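Local coordinates for DNA polymerase beta (Leishmania infantum, PDB 4P4O), which probably acts in DNA repair, adding deoxyribonucleotides to a DNA 3' end as a family X polymerase that binds magnesium, at residues G176-I181 with L201-D206. Sequence-based numbering, arbitrary orientation.
Sequences GKDFSI and LSRTLD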
# COMPACT_ATOMS: atom_id res chain seq x y z
N GLY A 176 -22.78 0.69 -7.78
CA GLY A 176 -23.35 0.51 -9.10
C GLY A 176 -22.29 0.22 -10.15
O GLY A 176 -21.10 0.07 -9.83
N LYS A 177 -22.72 0.16 -11.40
CA LYS A 177 -21.88 -0.30 -12.50
C LYS A 177 -20.84 0.73 -12.96
O LYS A 177 -19.93 0.39 -13.72
CB LYS A 177 -22.76 -0.74 -13.67
CG LYS A 177 -23.44 0.42 -14.37
CD LYS A 177 -24.04 0.00 -15.70
CE LYS A 177 -24.56 1.23 -16.45
NZ LYS A 177 -25.18 0.89 -17.77
N ASP A 178 -20.97 1.98 -12.52
CA ASP A 178 -19.96 2.99 -12.84
C ASP A 178 -18.62 2.72 -12.15
O ASP A 178 -17.61 3.34 -12.49
CB ASP A 178 -20.41 4.40 -12.45
CG ASP A 178 -21.49 4.95 -13.36
OD1 ASP A 178 -21.78 4.35 -14.41
OD2 ASP A 178 -22.05 6.01 -13.01
N PHE A 179 -18.62 1.82 -11.16
CA PHE A 179 -17.41 1.57 -10.37
C PHE A 179 -16.85 0.17 -10.54
O PHE A 179 -17.55 -0.75 -10.95
CB PHE A 179 -17.63 1.86 -8.88
CG PHE A 179 -17.56 3.32 -8.55
CD1 PHE A 179 -18.68 4.14 -8.70
CD2 PHE A 179 -16.37 3.89 -8.12
CE1 PHE A 179 -18.61 5.50 -8.41
CE2 PHE A 179 -16.29 5.24 -7.82
CZ PHE A 179 -17.41 6.04 -7.97
N SER A 180 -15.58 0.02 -10.22
CA SER A 180 -14.92 -1.26 -10.40
C SER A 180 -13.91 -1.52 -9.28
O SER A 180 -13.27 -0.59 -8.76
CB SER A 180 -14.26 -1.31 -11.79
OG SER A 180 -13.37 -2.39 -11.90
N ILE A 181 -13.78 -2.79 -8.91
CA ILE A 181 -12.83 -3.20 -7.89
C ILE A 181 -11.85 -4.16 -8.52
O ILE A 181 -12.26 -5.09 -9.21
CB ILE A 181 -13.52 -3.96 -6.74
CG1 ILE A 181 -14.18 -3.01 -5.75
CG2 ILE A 181 -12.49 -4.83 -6.00
CD1 ILE A 181 -13.18 -2.30 -4.84
N LEU A 201 -10.14 0.76 -6.16
CA LEU A 201 -11.49 1.14 -6.50
C LEU A 201 -11.43 2.28 -7.51
O LEU A 201 -10.74 3.27 -7.30
CB LEU A 201 -12.24 1.56 -5.23
CG LEU A 201 -13.64 2.17 -5.41
CD1 LEU A 201 -14.67 1.13 -5.96
CD2 LEU A 201 -14.14 2.81 -4.08
N SER A 202 -12.14 2.14 -8.62
CA SER A 202 -12.09 3.16 -9.65
C SER A 202 -13.35 3.19 -10.52
O SER A 202 -14.09 2.21 -10.59
CB SER A 202 -10.83 3.00 -10.51
OG SER A 202 -10.82 1.76 -11.20
N ARG A 203 -13.59 4.33 -11.15
CA ARG A 203 -14.67 4.44 -12.13
C ARG A 203 -14.27 3.79 -13.45
O ARG A 203 -13.12 3.86 -13.89
CB ARG A 203 -15.08 5.91 -12.31
CG ARG A 203 -15.69 6.51 -11.04
CD ARG A 203 -16.03 7.99 -11.20
NE ARG A 203 -16.99 8.21 -12.26
CZ ARG A 203 -18.31 8.16 -12.10
NH1 ARG A 203 -18.82 7.90 -10.91
NH2 ARG A 203 -19.11 8.38 -13.14
N THR A 204 -15.23 3.12 -14.08
CA THR A 204 -14.97 2.46 -15.35
C THR A 204 -14.72 3.47 -16.45
O THR A 204 -14.91 4.68 -16.27
CB THR A 204 -16.16 1.61 -15.77
OG1 THR A 204 -17.28 2.47 -15.97
CG2 THR A 204 -16.49 0.57 -14.69
N LEU A 205 -14.28 2.97 -17.60
CA LEU A 205 -14.05 3.81 -18.77
C LEU A 205 -15.35 4.36 -19.34
O LEU A 205 -15.35 5.42 -19.97
CB LEU A 205 -13.30 3.02 -19.84
CG LEU A 205 -11.79 2.95 -19.63
CD1 LEU A 205 -11.18 1.86 -20.50
CD2 LEU A 205 -11.15 4.30 -19.91
N ASP A 206 -16.46 3.66 -19.11
CA ASP A 206 -17.78 4.04 -19.63
C ASP A 206 -18.58 4.95 -18.70
O ASP A 206 -19.63 5.47 -19.08
CB ASP A 206 -18.63 2.80 -19.91
CG ASP A 206 -18.17 2.03 -21.13
OD1 ASP A 206 -17.64 2.65 -22.07
OD2 ASP A 206 -18.35 0.79 -21.14
O HOH W 1 -19.53 1.08 -16.51
O HOH W 2 -21.69 7.15 -10.39
O HOH W 3 -10.60 -0.65 -9.93
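K177 meets T204 where one strand of the polymerase palm begins and its antiparallel neighbour ends: its carbonyl O rests against T204 CG2, and a water bridges that same O to T204 OG1. K177 lies in the type I turn, G176 to F179, that leads from helix 157-175 into the edge of the sheet. At D178 the backbone O takes the amide of T204 (N to O 2.9 Å), which approaches from above the carbonyl plane. The D178 side chain runs alongside R203, its CB over one face of the guanidinium. The ion pair is long, D178 OD2 to R203 NH2 3.8 Å, with the two flat groups turned 66° apart. A second water closes it from OD2 to R203 NH1, in the guanidinium plane, while NH2 bonds to the carbonyl O of P208.

F179 pairs with R203 at a non-hydrogen-bonded position. R203 CG lies over the F179 ring face in a CH-pi contact, 3.8 Å from the centroid. A bend at chi3 (60°) then turns the R203 guanidinium almost perpendicular to the F179 ring. This leaves R203 NH1 3.5 Å from F179 CE1. The ring also touches L201 CD1 on this face of the sheet, and the F179 ring itself packs against C171 of helix 157-175 and V219 of helix 219-229.

S180 and S202 form the hydrogen-bonded pair, S180 N to S202 O (2.7 Å) and S202 N to S180 O (3.0 Å). The strand of S202 also carries D196 and D198, two residues that bind magnesium. I181 lies on the same face as F179, L201 and R203, its CD1 meeting L201 CD1 at 3.9 Å.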